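PDB 4D7K: 8-amino-8-demethylriboflavin N,N-dimethyltransferase from Streptomyces davawensis, which catalyses two successive S-adenosylmethionine-dependent N-methylations of 8-amino-8-demethylriboflavin, the last steps in making the antibiotic roseoflavin. Local coordinates for residues A[259-263]-A[319-323]; A[64-68]-A[81-85]; A[193-197]-A[226-230]. One frame throughout, in Å; residues are numbered along the deposited sequence.

Interaction 1 (A[259-263]-A[319-323])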
loop_
_atom_site.group_PDB
_atom_site.type_symbol
_atom_site.label_atom_id
_atom_site.label_comp_id
_atom_site.label_asym_id
_atom_site.label_seq_id
_atom_site.Cartn_x
_atom_site.Cartn_y
_atom_site.Cartn_z
ATOM N N ASP A 259 -2.991 30.267 16.288
ATOM C CA ASP A 259 -4.224 31.042 16.376
ATOM C C ASP A 259 -3.932 32.536 16.376
ATOM O O ASP A 259 -4.503 33.285 15.583
ATOM C CB ASP A 259 -5.017 30.666 17.629
ATOM C CG ASP A 259 -5.701 29.319 17.504
ATOM O OD1 ASP A 259 -5.881 28.848 16.361
ATOM O OD2 ASP A 259 -6.064 28.735 18.546
ATOM N N ALA A 260 -3.035 32.956 17.264
ATOM C CA ALA A 260 -2.662 34.362 17.392
ATOM C C ALA A 260 -2.114 34.929 16.086
ATOM O O ALA A 260 -2.341 36.094 15.762
ATOM C CB ALA A 260 -1.642 34.535 18.511
ATOM N N ASP A 261 -1.394 34.097 15.338
ATOM C CA ASP A 261 -0.827 34.515 14.060
ATOM C C ASP A 261 -1.874 34.526 12.946
ATOM O O ASP A 261 -1.905 35.448 12.130
ATOM C CB ASP A 261 0.338 33.603 13.668
ATOM C CG ASP A 261 1.509 33.710 14.624
ATOM O OD1 ASP A 261 2.368 34.596 14.421
ATOM O OD2 ASP A 261 1.576 32.905 15.575
ATOM N N ALA A 262 -2.724 33.502 12.916
ATOM C CA ALA A 262 -3.756 33.387 11.887
ATOM C C ALA A 262 -4.752 34.536 11.962
ATOM O O ALA A 262 -5.148 35.085 10.935
ATOM C CB ALA A 262 -4.484 32.054 12.005
ATOM N N VAL A 263 -5.151 34.894 13.180
ATOM C CA VAL A 263 -6.098 35.985 13.393
ATOM C C VAL A 263 -5.581 37.299 12.807
ATOM O O VAL A 263 -6.308 37.997 12.097
ATOM C CB VAL A 263 -6.407 36.182 14.896
ATOM C CG1 VAL A 263 -7.151 37.489 15.124
ATOM C CG2 VAL A 263 -7.216 35.011 15.431
ATOM N N LEU A 319 -12.215 31.475 15.188
ATOM C CA LEU A 319 -11.085 32.180 14.600
ATOM C C LEU A 319 -11.570 33.373 13.780
ATOM O O LEU A 319 -11.118 34.501 13.980
ATOM C CB LEU A 319 -10.258 31.230 13.730
ATOM C CG LEU A 319 -8.737 31.316 13.868
ATOM C CD1 LEU A 319 -8.319 30.921 15.273
ATOM C CD2 LEU A 319 -8.044 30.440 12.836
ATOM N N LEU A 320 -12.502 33.116 12.867
ATOM C CA LEU A 320 -13.037 34.150 11.987
ATOM C C LEU A 320 -13.809 35.220 12.751
ATOM O O LEU A 320 -13.878 36.371 12.318
ATOM C CB LEU A 320 -13.938 33.521 10.921
ATOM C CG LEU A 320 -13.215 32.647 9.894
ATOM C CD1 LEU A 320 -14.186 31.685 9.224
ATOM C CD2 LEU A 320 -12.505 33.503 8.859
ATOM N N ALA A 321 -14.391 34.836 13.885
ATOM C CA ALA A 321 -15.141 35.771 14.717
ATOM C C ALA A 321 -14.234 36.877 15.242
ATOM O O ALA A 321 -14.609 38.048 15.259
ATOM C CB ALA A 321 -15.817 35.040 15.878
ATOM N N ARG A 322 -13.035 36.495 15.665
ATOM C CA ARG A 322 -12.066 37.451 16.192
ATOM C C ARG A 322 -11.527 38.381 15.104
ATOM O O ARG A 322 -10.951 39.429 15.403
ATOM C CB ARG A 322 -10.909 36.713 16.871
ATOM C CG ARG A 322 -11.311 35.944 18.125
ATOM C CD ARG A 322 -10.090 35.453 18.893
ATOM N NE ARG A 322 -9.477 34.275 18.283
ATOM C CZ ARG A 322 -8.271 33.812 18.600
ATOM N NH1 ARG A 322 -7.536 34.433 19.511
ATOM N NH2 ARG A 322 -7.795 32.731 17.997
ATOM N N ALA A 323 -11.718 37.998 13.846
ATOM C CA ALA A 323 -11.244 38.799 12.723
ATOM C C ALA A 323 -12.385 39.529 12.015
ATOM O O ALA A 323 -12.162 40.241 11.035
ATOM C CB ALA A 323 -10.488 37.925 11.739
#
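The guanidinium of Arg322 lies across the first turn of helix 259-270, with one of its faces on Val263 and its edge turned to Asp259. Val263 CG2 sits 3.4 Å above the guanidinium plane, displaced toward the rim, and lies 3.5 Å from Arg322 CZ. The two side chains meet at about a right angle, and a single methyl covers part of the flat group. Val263 CG1 stands anti to the backbone N (chi1 168°), which leaves CG2 as the branch that reaches the arginine. Arg322 comes to this place by a bend at chi3 (-77°) in an otherwise extended chain. At the guanidinium edge, near its plane, Asp259 CB lies 3.5 Å from Arg322 NH2. The carboxylate of Asp259 is turned almost perpendicular to the guanidinium, the planes 86° apart, and its OD2 stays 4.4 Å from Arg322 NH2. The opposite charges, too far apart for a salt bridge, probably attract only weakly; Asp259 OD1 instead forms a salt bridge with Arg311. Leu319 fills the inner side of the contact with both branches: CD1 comes to 3.4 Å from Asp259 OD1, the two side chains crossing at about a right angle, and CD2 rests 4.0 Å from Ala262 CB. At the far end from Asp259, Ala323 CB lies 4.2 Å from Val263 O. No hydrogen bond joins the segments; they are held by apolar and van der Waals contact, buried around Leu319 and Ala262 and exposed at Asp259 and Arg322. In the Rossmann-like methyltransferase domain this joins the start of helix 259-270 to the end of helix 313-322. Ala323 continues the packing along the first helix onto Leu266 and Val267, while Leu320 turns to Phe325 and Ile327 of strand 325-333, an outermost strand of the mixed sheet.

Interaction 2 (A[64-68]-A[81-85])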
loop_
_atom_site.group_PDB
_atom_site.type_symbol
_atom_site.label_atom_id
_atom_site.label_comp_id
_atom_site.label_asym_id
_atom_site.label_seq_id
_atom_site.Cartn_x
_atom_site.Cartn_y
_atom_site.Cartn_z
ATOM N N ARG A 64 14.220 -9.091 -14.516
ATOM C CA ARG A 64 13.122 -9.663 -15.284
ATOM C C ARG A 64 11.917 -9.966 -14.402
ATOM O O ARG A 64 10.773 -9.721 -14.794
ATOM C CB ARG A 64 13.566 -10.938 -16.001
ATOM C CG ARG A 64 12.461 -11.573 -16.841
ATOM C CD ARG A 64 12.912 -12.852 -17.519
ATOM N NE ARG A 64 14.027 -12.627 -18.433
ATOM C CZ ARG A 64 15.285 -12.945 -18.154
ATOM N NH1 ARG A 64 15.581 -13.503 -16.988
ATOM N NH2 ARG A 64 16.245 -12.703 -19.035
ATOM N N ARG A 65 12.181 -10.498 -13.211
ATOM C CA ARG A 65 11.118 -10.784 -12.254
ATOM C C ARG A 65 10.451 -9.496 -11.764
ATOM O O ARG A 65 9.233 -9.444 -11.599
ATOM C CB ARG A 65 11.670 -11.590 -11.078
ATOM C CG ARG A 65 12.216 -12.949 -11.489
ATOM C CD ARG A 65 12.985 -13.600 -10.357
ATOM N NE ARG A 65 12.142 -13.833 -9.188
ATOM C CZ ARG A 65 12.606 -14.229 -8.009
ATOM N NH1 ARG A 65 13.907 -14.432 -7.842
ATOM N NH2 ARG A 65 11.773 -14.418 -6.994
ATOM N N LEU A 66 11.250 -8.458 -11.549
ATOM C CA LEU A 66 10.719 -7.145 -11.197
ATOM C C LEU A 66 9.900 -6.547 -12.349
ATOM O O LEU A 66 8.814 -6.004 -12.138
ATOM C CB LEU A 66 11.859 -6.192 -10.816
ATOM C CG LEU A 66 11.452 -4.730 -10.622
ATOM C CD1 LEU A 66 10.539 -4.599 -9.420
ATOM C CD2 LEU A 66 12.662 -3.825 -10.468
ATOM N N LEU A 67 10.432 -6.644 -13.566
ATOM C CA LEU A 67 9.758 -6.109 -14.748
ATOM C C LEU A 67 8.470 -6.868 -15.037
ATOM O O LEU A 67 7.463 -6.281 -15.425
ATOM C CB LEU A 67 10.677 -6.166 -15.976
ATOM C CG LEU A 67 11.899 -5.247 -16.005
ATOM C CD1 LEU A 67 12.816 -5.623 -17.162
ATOM C CD2 LEU A 67 11.448 -3.810 -16.125
ATOM N N ARG A 68 8.512 -8.181 -14.861
ATOM C CA ARG A 68 7.327 -9.005 -15.051
ATOM C C ARG A 68 6.240 -8.654 -14.023
ATOM O O ARG A 68 5.048 -8.691 -14.333
ATOM C CB ARG A 68 7.714 -10.479 -14.969
ATOM C CG ARG A 68 6.594 -11.458 -15.156
ATOM C CD ARG A 68 7.127 -12.863 -14.993
ATOM N NE ARG A 68 8.136 -13.188 -15.997
ATOM C CZ ARG A 68 9.200 -13.948 -15.764
ATOM N NH1 ARG A 68 9.405 -14.448 -14.552
ATOM N NH2 ARG A 68 10.063 -14.203 -16.736
ATOM N N GLU A 81 10.463 -11.744 -27.464
ATOM C CA GLU A 81 11.923 -11.757 -27.355
ATOM C C GLU A 81 12.399 -11.089 -26.064
ATOM O O GLU A 81 13.283 -10.231 -26.086
ATOM C CB GLU A 81 12.575 -11.099 -28.575
ATOM C CG GLU A 81 12.109 -11.683 -29.901
ATOM C CD GLU A 81 12.087 -13.199 -29.896
ATOM O OE1 GLU A 81 13.145 -13.812 -29.643
ATOM O OE2 GLU A 81 11.007 -13.780 -30.139
ATOM N N ASP A 82 11.802 -11.502 -24.946
ATOM C CA ASP A 82 12.219 -11.079 -23.607
ATOM C C ASP A 82 12.334 -9.556 -23.484
ATOM O O ASP A 82 13.362 -9.034 -23.062
ATOM C CB ASP A 82 13.549 -11.752 -23.244
ATOM C CG ASP A 82 13.875 -11.659 -21.763
ATOM O OD1 ASP A 82 12.963 -11.343 -20.969
ATOM O OD2 ASP A 82 15.046 -11.910 -21.396
ATOM N N SER A 83 11.271 -8.851 -23.859
ATOM C CA SER A 83 11.295 -7.393 -23.882
ATOM C C SER A 83 10.141 -6.787 -23.095
ATOM O O SER A 83 9.186 -7.474 -22.744
ATOM C CB SER A 83 11.259 -6.879 -25.325
ATOM O OG SER A 83 12.412 -7.280 -26.044
ATOM N N PHE A 84 10.243 -5.488 -22.820
ATOM C CA PHE A 84 9.178 -4.775 -22.136
ATOM C C PHE A 84 8.981 -3.406 -22.755
ATOM O O PHE A 84 9.911 -2.827 -23.310
ATOM C CB PHE A 84 9.483 -4.652 -20.640
ATOM C CG PHE A 84 9.574 -5.978 -19.937
ATOM C CD1 PHE A 84 10.772 -6.674 -19.892
ATOM C CD2 PHE A 84 8.456 -6.536 -19.346
ATOM C CE1 PHE A 84 10.852 -7.903 -19.267
ATOM C CE2 PHE A 84 8.529 -7.766 -18.710
ATOM C CZ PHE A 84 9.729 -8.450 -18.670
ATOM N N GLU A 85 7.757 -2.897 -22.681
ATOM C CA GLU A 85 7.474 -1.547 -23.137
ATOM C C GLU A 85 6.445 -0.907 -22.218
ATOM O O GLU A 85 5.919 -1.559 -21.321
ATOM C CB GLU A 85 6.992 -1.541 -24.590
ATOM C CG GLU A 85 5.623 -2.148 -24.834
ATOM C CD GLU A 85 5.236 -2.096 -26.306
ATOM O OE1 GLU A 85 6.151 -1.950 -27.143
ATOM O OE2 GLU A 85 4.029 -2.195 -26.628
#
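Arg64 leaves helix 60-72 to take hold of Asp82, just ahead of strand 83-86. From CB the chain runs out extended, CG anti to the backbone N, and CG passes 4.2 Å from Asp82 OD1. CD lies 3.8 Å from Asp82 OD1, and there the chain bends at chi3, turning the NE side of the guanidinium to the carboxylate. NE gives a nearly straight bond to Asp82 OD1, 3.0 Å long with an N-H...O angle of 166°, and a weak second one to OD2. CZ follows, 3.4 Å from Asp82 OD2, and at the tip NH2 meets Asp82 OD2 at 2.8 Å. This is a side-on, two-nitrogen salt bridge, one nitrogen to each oxygen, with both oxygens approached on their syn sides and the two planes turned modestly against each other. The grip fixes the rotation of the carboxylate, whose OD1 is also hydrogen-bonded to Thr49 OG1.

About one turn along the helix, Leu67 packs on Phe84. Its CB stands 3.6 Å from the ring centroid, only 10° off the normal, a CH-pi contact over the middle of the face. Its CD1 lies 3.6 Å from Phe84 CD1, toward the ring's rim. The helix and strand axes run 38° from parallel, 9.9 Å apart.

Elsewhere on helix 60-72, Arg65 forms a salt bridge with Asp299 of the second subunit. Together these contacts join helix and hairpin in the winged-helix-like dimerisation domain. Strand 83-86 is the middle strand of the small antiparallel sheet, between 47-48 and 76-79; Leu67 also touches Leu76 and, on helix 49-56, Leu52.

Interaction 3 (A[193-197]-A[226-230])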
loop_
_atom_site.group_PDB
_atom_site.type_symbol
_atom_site.label_atom_id
_atom_site.label_comp_id
_atom_site.label_asym_id
_atom_site.label_seq_id
_atom_site.Cartn_x
_atom_site.Cartn_y
_atom_site.Cartn_z
ATOM N N LEU A 193 -4.669 29.812 -9.199
ATOM C CA LEU A 193 -5.079 31.079 -9.794
ATOM C C LEU A 193 -5.241 30.967 -11.307
ATOM O O LEU A 193 -6.175 31.533 -11.880
ATOM C CB LEU A 193 -4.061 32.170 -9.456
ATOM C CG LEU A 193 -4.396 33.600 -9.870
ATOM C CD1 LEU A 193 -5.686 34.043 -9.206
ATOM C CD2 LEU A 193 -3.252 34.535 -9.507
ATOM N N ALA A 194 -4.335 30.227 -11.944
ATOM C CA ALA A 194 -4.395 30.001 -13.389
ATOM C C ALA A 194 -5.646 29.223 -13.785
ATOM O O ALA A 194 -6.287 29.533 -14.790
ATOM C CB ALA A 194 -3.152 29.270 -13.866
ATOM N N GLY A 195 -5.987 28.211 -12.991
ATOM C CA GLY A 195 -7.179 27.414 -13.239
ATOM C C GLY A 195 -8.456 28.237 -13.173
ATOM O O GLY A 195 -9.345 28.101 -14.015
ATOM N N VAL A 196 -8.541 29.098 -12.162
ATOM C CA VAL A 196 -9.713 29.941 -11.955
ATOM C C VAL A 196 -9.857 30.986 -13.054
ATOM O O VAL A 196 -10.959 31.234 -13.541
ATOM C CB VAL A 196 -9.653 30.646 -10.585
ATOM C CG1 VAL A 196 -10.871 31.511 -10.381
ATOM C CG2 VAL A 196 -9.541 29.623 -9.467
ATOM N N LEU A 197 -8.744 31.593 -13.452
ATOM C CA LEU A 197 -8.767 32.608 -14.506
ATOM C C LEU A 197 -9.139 32.025 -15.871
ATOM O O LEU A 197 -9.612 32.743 -16.753
ATOM C CB LEU A 197 -7.416 33.319 -14.597
ATOM C CG LEU A 197 -7.298 34.662 -13.869
ATOM C CD1 LEU A 197 -7.398 34.485 -12.366
ATOM C CD2 LEU A 197 -6.004 35.365 -14.236
ATOM N N LEU A 226 -0.681 34.319 -19.013
ATOM C CA LEU A 226 -1.478 35.010 -18.007
ATOM C C LEU A 226 -0.713 36.175 -17.402
ATOM O O LEU A 226 -1.124 36.738 -16.389
ATOM C CB LEU A 226 -1.903 34.040 -16.912
ATOM C CG LEU A 226 -2.929 32.995 -17.341
ATOM C CD1 LEU A 226 -3.281 32.111 -16.167
ATOM C CD2 LEU A 226 -4.170 33.675 -17.900
ATOM N N THR A 227 0.396 36.534 -18.038
ATOM C CA THR A 227 1.293 37.570 -17.538
ATOM C C THR A 227 0.610 38.933 -17.431
ATOM O O THR A 227 0.894 39.710 -16.518
ATOM C CB THR A 227 2.538 37.684 -18.440
ATOM O OG1 THR A 227 3.237 36.434 -18.436
ATOM C CG2 THR A 227 3.472 38.789 -17.956
ATOM N N GLU A 228 -0.306 39.214 -18.349
ATOM C CA GLU A 228 -0.971 40.510 -18.369
ATOM C C GLU A 228 -2.226 40.528 -17.493
ATOM O O GLU A 228 -2.823 41.582 -17.279
ATOM C CB GLU A 228 -1.326 40.896 -19.806
ATOM C CG GLU A 228 -1.111 42.365 -20.124
ATOM C CD GLU A 228 0.361 42.747 -20.192
ATOM O OE1 GLU A 228 1.218 41.838 -20.256
ATOM O OE2 GLU A 228 0.659 43.961 -20.185
ATOM N N ARG A 229 -2.615 39.367 -16.979
ATOM C CA ARG A 229 -3.830 39.265 -16.175
ATOM C C ARG A 229 -3.536 39.033 -14.695
ATOM O O ARG A 229 -4.427 39.160 -13.854
ATOM C CB ARG A 229 -4.729 38.146 -16.709
ATOM C CG ARG A 229 -5.342 38.436 -18.075
ATOM C CD ARG A 229 -6.144 37.246 -18.578
ATOM N NE ARG A 229 -7.225 36.896 -17.661
ATOM C CZ ARG A 229 -7.884 35.741 -17.681
ATOM N NH1 ARG A 229 -7.570 34.810 -18.571
ATOM N NH2 ARG A 229 -8.853 35.516 -16.805
ATOM N N VAL A 230 -2.290 38.695 -14.377
ATOM C CA VAL A 230 -1.903 38.454 -12.990
ATOM C C VAL A 230 -0.772 39.368 -12.526
ATOM O O VAL A 230 0.303 39.407 -13.124
ATOM C CB VAL A 230 -1.466 36.996 -12.768
ATOM C CG1 VAL A 230 -0.827 36.838 -11.394
ATOM C CG2 VAL A 230 -2.646 36.061 -12.915
#
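Leu197 and Arg229 meet where helix 191-199 runs beside the irregular 226-230 segment leading into strand 230-234, with Ala194 and Leu226 CA atoms 7.4 Å apart. Within that segment, Leu226 O accepts from Arg229 N and, weakly, from Val230 N, a tight turn that places Leu226, Arg229 and Val230 on the helix side. Arg229 bends at chi3 (59°), bringing its guanidinium against the helix. Its NH2 donates to Leu197 O at 2.9 Å, with an N-H...O angle of 158°; the acceptor lies close to the guanidinium plane, while the donor is tilted 26° from the carbonyl plane. NH1 adds only a weak bond to the same oxygen. The strongest polar partner of Arg229 is Ser203 O, bonded to the same NH2, so the arginine ties together backbone carbonyls of the helix and of the loop that follows it. Leu197 supplies the apolar side of this grip: its CD2 lies 3.6 Å above the guanidinium plane, offset toward the rim, and its CB is 3.4 Å from Arg229 NH2. The same CD2 touches Val230 CG2 at 3.7 Å. Leu193 and Val230 reach toward each other tip to tip, Leu193 CD2 lying 3.8 Å from Val230 CG2. Next to Leu193, Ala194 CB meets Leu226 CD1 at 3.7 Å.

The contact is largely buried, at one edge of the Rossmann-like domain. It packs helix 191-199 against the entry to strand 230-234, the outermost strand at this end of the mixed sheet. Leu193 and Val230 both rest on Leu207 of strand 204-209, Leu193 and Leu197 reach Phe182 of strand 181-185, and helix 214-223 adds Phe220 on Ala194 and Leu221 on Leu226 and Val230.

The three contacts are separate in space and follow one another along the chain. Interaction 2 belongs to the dimerisation domain; its centre lies about 57 Å from that of interaction 1 and about 45 Å from that of interaction 3. Interactions 1 and 3 share the methyltransferase domain, with centres about 29 Å apart and nearest atoms about 19 Å apart. One side chain of each lies about 10 Å from that of a residue predicted to bind S-adenosylmethionine, without touching it: Ala262 from Phe237, and Leu193 from Asp209. Interaction 2 lies away from this site, on a helix that also meets the second subunit.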